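Local coordinates for protein CLPV1 (Pseudomonas aeruginosa, PDB 4UQW) that probably serves as the AAA+ ATPase that disassembles the contracted TssB-TssC sheath of the type VI secretion system, here represented by its N-terminal domain, at residues K21-A26 with V41-Q46; G34-E39 with R79-S84; S62-A67 with A141-E146; A70-E75 with G135-F140; S91-E96 with P127-A132. All blocks are in the same frame, centred on the assembly; numbering follows the deposited sequence.

Interaction 1: residues K21-A26 with V41-Q46; sequences KAIEAA and VHWFHQ
Helix segments 21-26 and 41-46 approach to 8.3 Å between their axes, with 117° between their N-to-C directions, and the backbones are nearest where Ala-26 faces His-42, their CA atoms 5.1 Å apart. Small residues on the first helix permit this closeness: the CB of Ala-26 rests on the CB of His-42 at 3.8 Å, and Ala-22 offers its methyl group to the indole of Trp-43, meeting the edge of the ring in its plane near CD1 and NE1. Ile-23 takes the same indole from above. With CG anti to the backbone N (chi1 -165°), Trp-43 swings its ring alongside helix 17-33, and Ile-23 CD1 lies over the six-membered ring, 3.5 Å from its centroid and only 16° off the normal, a CH-pi contact. The two helices belong to the mainly helical Clp N-terminal domain, and here they enclose part of its core; Val-94 of helix 92-108 packs on both Ile-23 and Trp-43. Ile-23 also lies near the pocket in which Arg-8, Phe-12, Tyr-20 and Leu-90 hold a benzamidine molecule. The indole N-H is spent on the carbonyl oxygen of Ala-19, one turn before Ile-23, which fixes the ring along its edge as well as by its face. Toward the more open side, Gln-46 is bent at chi2, laying its CG against the backbone of Ala-26, 3.7 Å from the Ala-26 N, while its OE1 turns back over the methyl group of Ala-25 at 3.4 Å.

Interaction 2: residues G34-E39 with R79-S84; sequences GNPYVE and RLPRGS
Asn-35 and Leu-80 cross at about a right angle where the loop after helix 66-79 runs past the turn that ends helix 17-33. That turn is a Schellman motif closed by Gly-34 with positive phi, and it leads through Asn-35 and Pro-36 into the short strand 37-38 of a two-stranded parallel sheet with strand 89-90. The carboxamide of Asn-35 reaches the loop: its ND2 donates to the Pro-81 O at 2.8 Å, with the acceptor close to the amide plane but the donor 44° above the carbonyl plane of Pro-81. Leu-80 straddles two polar groups, its CD1 set against the Asn-35 carboxamide and its CD2 3.6 Å from the Glu-39 OE2, the leucine and glutamate chains sliding past each other in opposite directions. Asn-35 OD1 is taken by His-42 NE2, so both ends of the amide are bonded and its flip is fixed. The two proline rings also meet nearly at right angles, Pro-36 CD lying 4.1 Å from Pro-81 CG. Beyond them the backbones join directly, for Ser-84 N donates to Gly-34 O at 2.9 Å. On the Arg-82 flank, a water accepts from Asn-35 ND2 at 3.1 Å and from Arg-82 NE at 2.9 Å, lying at the edge of the guanidinium and in its plane.

Interaction 3: residues S62-A67 with A141-E146; sequences SGIDPA and AKLKVE
Two interhelical turns meet here: the Schellman motif at Gly-63 that closes helix 54-61 and leads to helix 66-79, and the turn that joins the 3-10 segment at Ala-141 and Lys-142 to helix 145-150. Leu-143 makes the central contact with its CD2 branch, which lies 3.8 Å from Ile-64 CD1 and, in one of the two conformers of Ser-62, 3.3 Å from Ser-62 OG. Ile-64 sets CG1 beside its backbone N (chi1 -76°) and extends from there, which carries CD1 inward to the leucine; the two chains cross obliquely, as do Ile-64 and Lys-142, whose CB comes 4.0 Å from Ile-64 CG1. Behind this pair, Ile-58 of helix 54-61 and Val-120 and Leu-124 of helix 116-124 also pack on Leu-143. The aliphatic part of Lys-142 runs extended across the Gly-63 carbonyl, with CD 3.9 Å from Gly-63 O, before its amine reaches a salt bridge with Glu-139. Two waters span the polar side. One donates to both Ser-62 O and Lys-142 O; the other accepts from Lys-144 N at 2.8 Å and, in that same conformer, donates to Ser-62 OG, which is also bonded to Ile-58 O. At the next helix start, Asp-65 caps helix 66-79 by accepting from Ala-67 N. The turns are therefore joined by an apolar patch inside and, outside, by the water that ties the carbonyl oxygens of Ser-62 and Lys-142, two acceptors that could not bond to each other directly.

Interaction 4: residues A70-E75 with G135-F140; sequences AKDLTE and GLSAEF
An ST turn at Ser-137, where helix 127-136 gives way to a 3-10 segment, docks on the side of helix 66-79. Ser-137 has its hydroxyl anti to the backbone N (chi1 178°), a setting from which OG can serve two partners: it accepts from Glu-139 N at 3.0 Å, closing the turn, and donates to Asp-72 OD2 at 2.7 Å. The carboxylate accepts this hydrogen bond with the anti lone pair of OD2, the one turned away from its other oxygen. Asp-72 also leans its CB on the turn, 3.5 Å from Leu-136 O. Deeper in, Leu-73 crosses Leu-136 obliquely and puts CD2 4.1 Å from Leu-136 CB; the same methyl group approaches the Phe-140 ring at its edge, near the ring plane, 4.5 Å from CE2. Val-41 of helix 40-49 touches both leucines and Phe-44 meets Phe-140, so the apolar half of the contact continues into the core. Since one hydroxyl both accepts from the turn's backbone and donates to a carboxylate, each bond should polarise the O-H for the other, and the charge of Asp-72 probably strengthens the hold of the ST turn.

Interaction 5: residues S91-E96 with P127-A132; sequences SSHVEE and PSLRHA
A chi1 of -77° sets the His-93 ring beside its own backbone N, and a chi1 of -161° sends Glu-96 the other way, CG anti to N; between them the two side chains receive Leu-129. Its CD2 branch does most of the touching, 3.5 Å from His-93 CD2 and 3.9 Å from Glu-96 OE1, while CD1 lies along the aliphatic part of the glutamate, 4.0 Å from Glu-96 CG. Histidine and leucine slide past each other in opposite directions, whereas Glu-96 crosses the leucine obliquely. The contact joins the first turns of two helices of this mainly helical domain, 92-108 and 127-136, whose short segments have axes 10.8 Å apart at closest approach, at an angle of 122°, a spacing bridged by side chains. Ser-91 begins the former as N-cap, its side chain accepting from His-93 N, and so shapes the turn from which the imidazole projects. Along its ND1-CE1 side the ring meets Ala-132, whose CB is 3.8 Å from His-93 ND1, and Leu-40 of helix 40-49 packs on the histidine as well. At the solvent side a water links the helices: it donates to Glu-96 OE1 at 2.6 Å and shares a hydrogen bond with Ser-128 OG at 2.8 Å.

All five interactions are connected, with helix 40-49 at the middle and interaction 3 joining through interaction 4. Interaction 1 is the most central and touches interactions 2, 4 and 5, its centre about 14 Å from that of interaction 2 and about 15 Å from those of interactions 4 and 5. Interaction 2 alternates with it along the chain and meets interaction 5 through strand 37-38, where Val-38 O pairs with Ser-91 N. Interactions 3 and 4 share helix 66-79, with centres about 12 Å apart; interactions 4 and 5 share helix 127-136. Along the chain, interaction 5 is nested inside interaction 4, which lies inside interaction 3. Early and late helices are thereby closed into one compact domain.

Interaction 1: residues K21-A26 with V41-Q46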
# COMPACT_ATOMS: atom_id res chain seq x y z
N LYS A 21 -7.13 0.98 -8.76
CA LYS A 21 -6.63 0.43 -10.03
C LYS A 21 -5.34 -0.33 -9.79
O LYS A 21 -5.05 -1.33 -10.46
CB LYS A 21 -6.43 1.55 -11.07
CG LYS A 21 -7.81 2.05 -11.62
CD LYS A 21 -7.60 3.23 -12.58
CE LYS A 21 -8.93 3.84 -13.03
NZ LYS A 21 -8.71 5.24 -13.52
N ALA A 22 -4.55 0.12 -8.80
CA ALA A 22 -3.30 -0.62 -8.53
C ALA A 22 -3.56 -1.95 -7.83
O ALA A 22 -2.77 -2.88 -7.99
CB ALA A 22 -2.30 0.26 -7.73
N ILE A 23 -4.61 -2.07 -7.00
CA ILE A 23 -5.06 -3.37 -6.45
C ILE A 23 -5.39 -4.31 -7.61
O ILE A 23 -5.04 -5.51 -7.61
CB ILE A 23 -6.40 -3.25 -5.55
CG1 ILE A 23 -6.02 -2.76 -4.18
CG2 ILE A 23 -7.18 -4.63 -5.47
CD1 ILE A 23 -5.21 -3.78 -3.37
N GLU A 24 -6.14 -3.82 -8.59
CA GLU A 24 -6.49 -4.62 -9.76
C GLU A 24 -5.24 -5.05 -10.49
O GLU A 24 -5.10 -6.22 -10.84
CB GLU A 24 -7.44 -3.82 -10.66
CG GLU A 24 -7.91 -4.63 -11.86
CD GLU A 24 -8.96 -3.89 -12.72
OE1 GLU A 24 -9.42 -2.81 -12.30
OE2 GLU A 24 -9.31 -4.46 -13.77
N ALA A 25 -4.31 -4.13 -10.75
CA ALA A 25 -3.08 -4.46 -11.46
C ALA A 25 -2.26 -5.45 -10.66
O ALA A 25 -1.62 -6.36 -11.24
CB ALA A 25 -2.26 -3.19 -11.72
N ALA A 26 -2.23 -5.27 -9.32
CA ALA A 26 -1.51 -6.20 -8.46
C ALA A 26 -2.09 -7.58 -8.52
O ALA A 26 -1.33 -8.57 -8.43
CB ALA A 26 -1.58 -5.72 -7.02
N VAL A 41 3.44 -6.28 -1.07
CA VAL A 41 4.55 -6.04 -2.00
C VAL A 41 4.03 -5.92 -3.47
O VAL A 41 4.52 -5.07 -4.23
CB VAL A 41 5.61 -7.15 -1.86
CG1 VAL A 41 5.07 -8.52 -2.30
CG2 VAL A 41 6.85 -6.79 -2.71
N HIS A 42 3.00 -6.70 -3.85
CA HIS A 42 2.44 -6.55 -5.20
C HIS A 42 1.84 -5.17 -5.38
O HIS A 42 1.98 -4.55 -6.43
CB HIS A 42 1.32 -7.58 -5.47
CG HIS A 42 1.77 -9.01 -5.49
ND1 HIS A 42 1.44 -9.86 -4.46
CD2 HIS A 42 2.46 -9.74 -6.40
CE1 HIS A 42 1.89 -11.08 -4.74
NE2 HIS A 42 2.52 -11.03 -5.90
N TRP A 43 1.10 -4.71 -4.36
CA TRP A 43 0.34 -3.45 -4.47
C TRP A 43 1.34 -2.29 -4.57
O TRP A 43 1.21 -1.41 -5.43
CB TRP A 43 -0.51 -3.29 -3.22
CG TRP A 43 -1.59 -2.25 -3.35
CD1 TRP A 43 -1.95 -1.58 -4.48
CD2 TRP A 43 -2.46 -1.87 -2.31
NE1 TRP A 43 -3.05 -0.75 -4.18
CE2 TRP A 43 -3.40 -0.97 -2.86
CE3 TRP A 43 -2.61 -2.29 -0.96
CZ2 TRP A 43 -4.42 -0.39 -2.08
CZ3 TRP A 43 -3.62 -1.74 -0.19
CH2 TRP A 43 -4.52 -0.79 -0.77
N PHE A 44 2.33 -2.28 -3.66
CA PHE A 44 3.29 -1.18 -3.64
C PHE A 44 4.16 -1.20 -4.91
O PHE A 44 4.46 -0.14 -5.50
CB PHE A 44 4.17 -1.25 -2.37
CG PHE A 44 3.53 -0.58 -1.21
CD1 PHE A 44 2.19 -0.73 -0.99
CD2 PHE A 44 4.27 0.23 -0.33
CE1 PHE A 44 1.57 -0.12 0.10
CE2 PHE A 44 3.62 0.85 0.76
CZ PHE A 44 2.30 0.66 0.96
N HIS A 45 4.56 -2.41 -5.36
CA HIS A 45 5.31 -2.48 -6.61
C HIS A 45 4.46 -1.86 -7.78
O HIS A 45 4.98 -1.07 -8.59
CB HIS A 45 5.71 -3.94 -6.88
CG HIS A 45 6.26 -4.13 -8.24
ND1 HIS A 45 7.57 -3.91 -8.57
CD2 HIS A 45 5.62 -4.48 -9.39
CE1 HIS A 45 7.75 -4.17 -9.86
NE2 HIS A 45 6.58 -4.51 -10.38
N GLN A 46 3.18 -2.19 -7.83
CA GLN A 46 2.34 -1.67 -8.91
C GLN A 46 2.14 -0.17 -8.80
O GLN A 46 2.13 0.55 -9.84
CB GLN A 46 0.98 -2.39 -8.95
CG GLN A 46 1.11 -3.79 -9.56
CD GLN A 46 1.58 -3.82 -10.98
OE1 GLN A 46 1.17 -3.02 -11.86
NE2 GLN A 46 2.50 -4.70 -11.21

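Interaction 2: residues G34-E39 with R79-S84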
# COMPACT_ATOMS: atom_id res chain seq x y z
N GLY A 34 1.73 -16.73 -10.41
CA GLY A 34 1.28 -17.89 -9.66
C GLY A 34 1.49 -17.76 -8.16
O GLY A 34 1.57 -18.74 -7.42
N ASN A 35 1.49 -16.51 -7.66
CA ASN A 35 1.62 -16.31 -6.21
C ASN A 35 0.24 -16.51 -5.54
O ASN A 35 -0.80 -16.20 -6.16
CB ASN A 35 2.14 -14.88 -5.86
CG ASN A 35 3.48 -14.53 -6.50
OD1 ASN A 35 3.67 -13.41 -6.99
ND2 ASN A 35 4.44 -15.52 -6.53
N PRO A 36 0.19 -17.04 -4.32
CA PRO A 36 -1.12 -17.44 -3.80
C PRO A 36 -1.96 -16.29 -3.28
O PRO A 36 -3.22 -16.39 -3.28
CB PRO A 36 -0.79 -18.42 -2.65
CG PRO A 36 0.62 -18.03 -2.25
CD PRO A 36 1.30 -17.63 -3.55
N TYR A 37 -1.31 -15.18 -2.89
CA TYR A 37 -2.03 -14.03 -2.29
C TYR A 37 -1.52 -12.76 -2.88
O TYR A 37 -0.31 -12.57 -3.05
CB TYR A 37 -1.87 -13.96 -0.71
CG TYR A 37 -2.48 -15.20 -0.09
CD1 TYR A 37 -3.87 -15.29 0.08
CD2 TYR A 37 -1.70 -16.32 0.22
CE1 TYR A 37 -4.46 -16.45 0.56
CE2 TYR A 37 -2.26 -17.48 0.69
CZ TYR A 37 -3.64 -17.53 0.86
OH TYR A 37 -4.21 -18.69 1.33
N VAL A 38 -2.46 -11.84 -3.17
CA VAL A 38 -2.12 -10.47 -3.52
C VAL A 38 -1.67 -9.75 -2.23
O VAL A 38 -2.43 -9.63 -1.27
CB VAL A 38 -3.29 -9.74 -4.13
CG1 VAL A 38 -2.83 -8.40 -4.65
CG2 VAL A 38 -3.85 -10.59 -5.29
N GLU A 39 -0.38 -9.39 -2.19
CA GLU A 39 0.24 -8.87 -0.97
C GLU A 39 0.55 -7.42 -1.07
O GLU A 39 0.46 -6.80 -2.13
CB GLU A 39 1.55 -9.60 -0.71
CG GLU A 39 1.35 -11.08 -0.34
CD GLU A 39 2.62 -11.71 0.13
OE1 GLU A 39 3.60 -10.98 0.45
OE2 GLU A 39 2.64 -12.96 0.17
N ARG A 79 10.88 -13.82 -4.48
CA ARG A 79 10.97 -14.84 -3.45
C ARG A 79 9.63 -15.43 -3.01
O ARG A 79 9.59 -16.46 -2.35
CB ARG A 79 11.73 -14.27 -2.23
CG ARG A 79 13.24 -14.03 -2.48
CD ARG A 79 13.93 -13.53 -1.21
NE ARG A 79 15.28 -12.98 -1.45
CZ ARG A 79 15.59 -11.69 -1.36
NH1 ARG A 79 14.66 -10.80 -1.03
NH2 ARG A 79 16.83 -11.29 -1.60
N LEU A 80 8.51 -14.81 -3.38
CA LEU A 80 7.22 -15.39 -3.01
C LEU A 80 7.03 -16.77 -3.57
O LEU A 80 7.56 -17.11 -4.61
CB LEU A 80 6.08 -14.51 -3.53
CG LEU A 80 6.05 -13.08 -2.98
CD1 LEU A 80 4.96 -12.26 -3.66
CD2 LEU A 80 5.77 -13.19 -1.50
N PRO A 81 6.21 -17.59 -2.88
CA PRO A 81 5.93 -18.91 -3.43
C PRO A 81 5.20 -18.82 -4.77
O PRO A 81 4.38 -17.89 -4.98
CB PRO A 81 5.07 -19.57 -2.35
CG PRO A 81 4.67 -18.58 -1.44
CD PRO A 81 5.50 -17.31 -1.62
N ARG A 82 5.48 -19.76 -5.67
CA ARG A 82 4.94 -19.73 -7.02
C ARG A 82 4.21 -21.00 -7.35
O ARG A 82 4.12 -21.90 -6.52
CB ARG A 82 6.02 -19.51 -8.07
CG ARG A 82 6.79 -18.20 -7.99
CD ARG A 82 8.01 -18.19 -8.95
NE ARG A 82 8.73 -16.91 -8.96
CZ ARG A 82 9.68 -16.56 -9.83
NH1 ARG A 82 10.06 -17.41 -10.79
NH2 ARG A 82 10.28 -15.37 -9.75
N GLY A 83 3.69 -21.06 -8.57
CA GLY A 83 2.98 -22.23 -9.04
C GLY A 83 1.76 -22.60 -8.22
O GLY A 83 1.39 -23.77 -8.11
N SER A 84 1.11 -21.59 -7.67
CA SER A 84 -0.08 -21.81 -6.88
C SER A 84 -1.16 -22.28 -7.82
O SER A 84 -1.40 -21.65 -8.86
CB SER A 84 -0.49 -20.51 -6.16
OG SER A 84 -1.68 -20.70 -5.43
O HOH W 1 7.51 -15.22 -7.00

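Interaction 3: residues S62-A67 with A141-E146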
# COMPACT_ATOMS: atom_id res chain seq x y z
N SER A 62 11.20 11.61 2.10
CA SER A 62 11.67 10.92 3.29
C SER A 62 13.14 10.56 3.21
O SER A 62 13.70 10.01 4.16
CB SER A 62 10.88 9.63 3.52
OG SER A 62 9.51 9.92 3.80
N GLY A 63 13.77 10.81 2.07
CA GLY A 63 15.19 10.45 1.93
C GLY A 63 15.46 8.97 1.70
O GLY A 63 16.55 8.47 1.99
N ILE A 64 14.45 8.25 1.23
CA ILE A 64 14.63 6.85 0.80
C ILE A 64 15.31 6.83 -0.55
O ILE A 64 15.12 7.71 -1.39
CB ILE A 64 13.25 6.12 0.74
CG1 ILE A 64 12.81 5.78 2.16
CG2 ILE A 64 13.29 4.86 -0.15
CD1 ILE A 64 11.31 5.25 2.25
N ASP A 65 16.19 5.82 -0.75
CA ASP A 65 16.84 5.62 -2.05
C ASP A 65 15.84 4.85 -2.92
O ASP A 65 15.58 3.66 -2.71
CB ASP A 65 18.16 4.82 -1.86
CG ASP A 65 18.81 4.43 -3.17
OD1 ASP A 65 18.24 4.71 -4.25
OD2 ASP A 65 19.90 3.82 -3.14
N PRO A 66 15.23 5.54 -3.91
CA PRO A 66 14.19 4.82 -4.67
C PRO A 66 14.72 3.64 -5.46
O PRO A 66 13.97 2.69 -5.69
CB PRO A 66 13.63 5.89 -5.62
CG PRO A 66 14.69 6.95 -5.68
CD PRO A 66 15.48 6.91 -4.39
N ALA A 67 16.01 3.69 -5.82
CA ALA A 67 16.56 2.57 -6.57
C ALA A 67 16.74 1.38 -5.61
O ALA A 67 16.55 0.22 -6.00
CB ALA A 67 17.90 2.97 -7.20
N ALA A 141 12.14 1.77 7.04
CA ALA A 141 12.44 2.21 8.38
C ALA A 141 12.83 3.67 8.44
O ALA A 141 12.83 4.28 9.52
CB ALA A 141 13.53 1.33 8.99
N LYS A 142 13.11 4.26 7.29
CA LYS A 142 13.42 5.70 7.24
C LYS A 142 12.15 6.58 7.31
O LYS A 142 12.23 7.80 7.56
CB LYS A 142 14.19 6.02 5.96
CG LYS A 142 15.58 5.33 5.89
CD LYS A 142 16.28 5.52 4.58
CE LYS A 142 17.58 4.71 4.64
NZ LYS A 142 18.38 4.85 3.43
N LEU A 143 10.97 5.99 7.11
CA LEU A 143 9.74 6.77 7.22
C LEU A 143 9.49 7.20 8.64
O LEU A 143 9.68 6.43 9.57
CB LEU A 143 8.54 5.99 6.73
CG LEU A 143 8.58 5.56 5.27
CD1 LEU A 143 7.40 4.68 5.02
CD2 LEU A 143 8.57 6.79 4.39
N LYS A 144 9.01 8.41 8.79
CA LYS A 144 8.76 8.93 10.14
C LYS A 144 7.32 9.35 10.19
O LYS A 144 6.98 10.38 9.61
CB LYS A 144 9.67 10.14 10.47
CG LYS A 144 11.20 9.83 10.50
CD LYS A 144 11.49 8.64 11.38
CE LYS A 144 12.89 8.05 11.14
NZ LYS A 144 12.95 6.58 11.42
N VAL A 145 6.47 8.56 10.84
CA VAL A 145 5.03 8.85 10.73
C VAL A 145 4.66 10.21 11.34
O VAL A 145 3.67 10.82 10.92
CB VAL A 145 4.19 7.68 11.35
CG1 VAL A 145 4.31 7.63 12.88
CG2 VAL A 145 2.69 7.80 10.94
N GLU A 146 5.40 10.70 12.34
CA GLU A 146 5.09 12.00 12.91
C GLU A 146 5.27 13.11 11.89
O GLU A 146 4.48 14.07 11.84
CB GLU A 146 6.01 12.27 14.13
CG GLU A 146 5.95 11.24 15.25
CD GLU A 146 4.54 10.95 15.74
OE1 GLU A 146 3.71 11.88 15.76
OE2 GLU A 146 4.27 9.78 16.11
O HOH W 2 8.95 10.12 6.61
O HOH W 3 12.65 10.43 6.69

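Interaction 4: residues A70-E75 with G135-F140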
# COMPACT_ATOMS: atom_id res chain seq x y z
N ALA A 70 13.35 -0.11 -5.10
CA ALA A 70 12.91 -0.90 -6.26
C ALA A 70 13.58 -2.29 -6.27
O ALA A 70 12.93 -3.31 -6.52
CB ALA A 70 13.24 -0.16 -7.53
N LYS A 71 14.87 -2.31 -5.94
CA LYS A 71 15.64 -3.55 -5.87
C LYS A 71 15.03 -4.48 -4.80
O LYS A 71 14.85 -5.71 -4.98
CB LYS A 71 17.11 -3.27 -5.56
CG LYS A 71 18.01 -4.47 -5.43
CD LYS A 71 19.43 -3.98 -5.21
CE LYS A 71 20.44 -5.10 -5.25
NZ LYS A 71 20.16 -6.05 -4.14
N ASP A 72 14.75 -3.90 -3.63
CA ASP A 72 14.22 -4.70 -2.55
C ASP A 72 12.83 -5.27 -2.88
O ASP A 72 12.55 -6.43 -2.52
CB ASP A 72 14.13 -3.85 -1.27
CG ASP A 72 15.52 -3.57 -0.65
OD1 ASP A 72 16.53 -4.25 -0.99
OD2 ASP A 72 15.64 -2.62 0.17
N LEU A 73 11.96 -4.46 -3.51
CA LEU A 73 10.62 -4.95 -3.80
C LEU A 73 10.69 -6.04 -4.85
O LEU A 73 9.94 -7.05 -4.75
CB LEU A 73 9.70 -3.82 -4.28
CG LEU A 73 9.45 -2.75 -3.21
CD1 LEU A 73 8.53 -1.69 -3.85
CD2 LEU A 73 8.79 -3.34 -1.96
N THR A 74 11.55 -5.88 -5.85
CA THR A 74 11.72 -6.89 -6.91
C THR A 74 12.20 -8.20 -6.30
O THR A 74 11.69 -9.30 -6.60
CB THR A 74 12.73 -6.44 -7.96
OG1 THR A 74 12.19 -5.33 -8.68
CG2 THR A 74 13.05 -7.59 -8.88
N GLU A 75 13.19 -8.10 -5.41
CA GLU A 75 13.68 -9.31 -4.76
C GLU A 75 12.61 -9.99 -3.87
O GLU A 75 12.47 -11.24 -3.92
CB GLU A 75 14.97 -9.00 -3.99
CG GLU A 75 16.06 -8.62 -5.00
CD GLU A 75 17.42 -8.33 -4.36
OE1 GLU A 75 17.50 -8.49 -3.12
OE2 GLU A 75 18.39 -7.98 -5.11
N GLY A 135 9.95 -5.40 6.53
CA GLY A 135 10.42 -6.68 6.05
C GLY A 135 10.63 -6.68 4.53
O GLY A 135 11.55 -7.33 4.05
N LEU A 136 9.82 -5.95 3.79
CA LEU A 136 9.99 -5.79 2.36
C LEU A 136 11.22 -4.98 2.00
O LEU A 136 11.96 -5.32 1.07
CB LEU A 136 8.74 -5.14 1.75
CG LEU A 136 7.45 -5.94 1.92
CD1 LEU A 136 6.30 -5.22 1.26
CD2 LEU A 136 7.62 -7.33 1.32
N SER A 137 11.44 -3.89 2.73
CA SER A 137 12.66 -3.08 2.50
C SER A 137 13.00 -2.34 3.76
O SER A 137 12.16 -1.61 4.32
CB SER A 137 12.43 -2.04 1.38
OG SER A 137 13.60 -1.25 1.22
N ALA A 138 14.28 -2.47 4.16
CA ALA A 138 14.76 -1.66 5.26
C ALA A 138 14.68 -0.17 4.95
O ALA A 138 14.66 0.63 5.90
CB ALA A 138 16.20 -2.05 5.60
N GLU A 139 14.54 0.22 3.68
CA GLU A 139 14.35 1.65 3.35
C GLU A 139 13.13 2.20 4.08
O GLU A 139 13.08 3.37 4.46
CB GLU A 139 14.15 1.90 1.83
CG GLU A 139 15.46 1.65 1.02
CD GLU A 139 16.56 2.57 1.47
OE1 GLU A 139 16.44 3.80 1.39
OE2 GLU A 139 17.66 2.09 1.89
N PHE A 140 12.10 1.37 4.26
CA PHE A 140 10.90 1.92 4.91
C PHE A 140 11.07 2.24 6.39
O PHE A 140 10.24 2.96 6.96
CB PHE A 140 9.72 0.96 4.75
CG PHE A 140 9.17 0.86 3.34
CD1 PHE A 140 8.68 1.97 2.69
CD2 PHE A 140 9.09 -0.39 2.72
CE1 PHE A 140 8.11 1.86 1.41
CE2 PHE A 140 8.47 -0.50 1.46
CZ PHE A 140 7.99 0.62 0.82
O HOH W 4 13.72 -7.71 -0.38

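Interaction 5: residues S91-E96 with P127-A132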
# COMPACT_ATOMS: atom_id res chain seq x y z
N SER A 91 -4.19 -10.98 0.51
CA SER A 91 -3.61 -11.05 1.84
C SER A 91 -4.44 -10.31 2.91
O SER A 91 -4.92 -9.19 2.66
CB SER A 91 -2.23 -10.40 1.79
OG SER A 91 -1.62 -10.33 3.09
N SER A 92 -4.52 -10.90 4.10
CA SER A 92 -5.15 -10.19 5.19
C SER A 92 -4.49 -8.83 5.40
O SER A 92 -5.15 -7.86 5.79
CB SER A 92 -5.09 -11.05 6.46
OG SER A 92 -5.68 -10.39 7.55
N HIS A 93 -3.17 -8.70 5.21
CA HIS A 93 -2.56 -7.39 5.42
C HIS A 93 -3.02 -6.34 4.44
O HIS A 93 -3.00 -5.14 4.76
CB HIS A 93 -1.01 -7.52 5.34
CG HIS A 93 -0.41 -8.11 6.59
ND1 HIS A 93 0.87 -8.62 6.62
CD2 HIS A 93 -0.91 -8.26 7.84
CE1 HIS A 93 1.15 -9.02 7.84
NE2 HIS A 93 0.10 -8.80 8.61
N VAL A 94 -3.45 -6.73 3.23
CA VAL A 94 -3.92 -5.74 2.29
C VAL A 94 -5.30 -5.21 2.80
O VAL A 94 -5.52 -3.98 2.83
CB VAL A 94 -4.05 -6.37 0.88
CG1 VAL A 94 -4.91 -5.51 -0.04
CG2 VAL A 94 -2.65 -6.52 0.32
N GLU A 95 -6.17 -6.11 3.27
CA GLU A 95 -7.47 -5.68 3.87
C GLU A 95 -7.19 -4.76 5.05
O GLU A 95 -7.83 -3.71 5.20
CB GLU A 95 -8.34 -6.85 4.38
CG GLU A 95 -8.74 -7.82 3.27
CD GLU A 95 -9.58 -8.95 3.84
OE1 GLU A 95 -9.60 -9.18 5.08
OE2 GLU A 95 -10.24 -9.65 3.07
N GLU A 96 -6.27 -5.18 5.92
CA GLU A 96 -6.04 -4.39 7.12
C GLU A 96 -5.48 -3.02 6.79
O GLU A 96 -5.83 -2.00 7.43
CB GLU A 96 -5.04 -5.13 8.02
CG GLU A 96 -5.12 -4.62 9.45
CD GLU A 96 -4.24 -5.38 10.43
OE1 GLU A 96 -3.74 -6.54 10.12
OE2 GLU A 96 -4.05 -4.76 11.51
N PRO A 127 1.56 -1.80 14.48
CA PRO A 127 2.87 -2.47 14.53
C PRO A 127 3.05 -3.69 13.63
O PRO A 127 4.12 -3.84 13.01
CB PRO A 127 2.96 -2.86 16.00
CG PRO A 127 2.23 -1.72 16.69
CD PRO A 127 1.06 -1.39 15.80
N SER A 128 2.02 -4.52 13.52
CA SER A 128 2.16 -5.70 12.63
C SER A 128 2.32 -5.33 11.16
O SER A 128 3.09 -5.99 10.40
CB SER A 128 0.96 -6.62 12.80
OG SER A 128 -0.21 -5.91 12.47
N LEU A 129 1.64 -4.27 10.71
CA LEU A 129 1.76 -3.82 9.32
C LEU A 129 3.08 -3.12 9.11
O LEU A 129 3.72 -3.34 8.08
CB LEU A 129 0.59 -2.86 8.93
CG LEU A 129 -0.77 -3.52 9.08
CD1 LEU A 129 -1.81 -2.47 8.68
CD2 LEU A 129 -0.92 -4.77 8.18
N ARG A 130 3.54 -2.35 10.09
CA ARG A 130 4.82 -1.67 9.92
C ARG A 130 5.96 -2.72 9.85
O ARG A 130 6.89 -2.55 9.05
CB ARG A 130 5.05 -0.68 11.07
CG ARG A 130 6.44 -0.01 10.96
CD ARG A 130 6.70 1.01 12.04
NE ARG A 130 6.02 0.69 13.29
CZ ARG A 130 6.55 0.00 14.30
NH1 ARG A 130 7.79 -0.48 14.20
NH2 ARG A 130 5.84 -0.21 15.41
N HIS A 131 5.82 -3.80 10.60
CA HIS A 131 6.85 -4.85 10.58
C HIS A 131 6.84 -5.54 9.23
O HIS A 131 7.93 -5.88 8.66
CB HIS A 131 6.61 -5.83 11.75
CG HIS A 131 7.52 -7.01 11.78
ND1 HIS A 131 8.84 -6.92 12.16
CD2 HIS A 131 7.29 -8.31 11.48
CE1 HIS A 131 9.39 -8.12 12.09
NE2 HIS A 131 8.47 -8.98 11.68
N ALA A 132 5.64 -5.76 8.69
CA ALA A 132 5.59 -6.36 7.35
C ALA A 132 6.24 -5.48 6.30
O ALA A 132 6.99 -5.94 5.43
CB ALA A 132 4.12 -6.66 6.96
O HOH W 5 -2.23 -7.67 11.84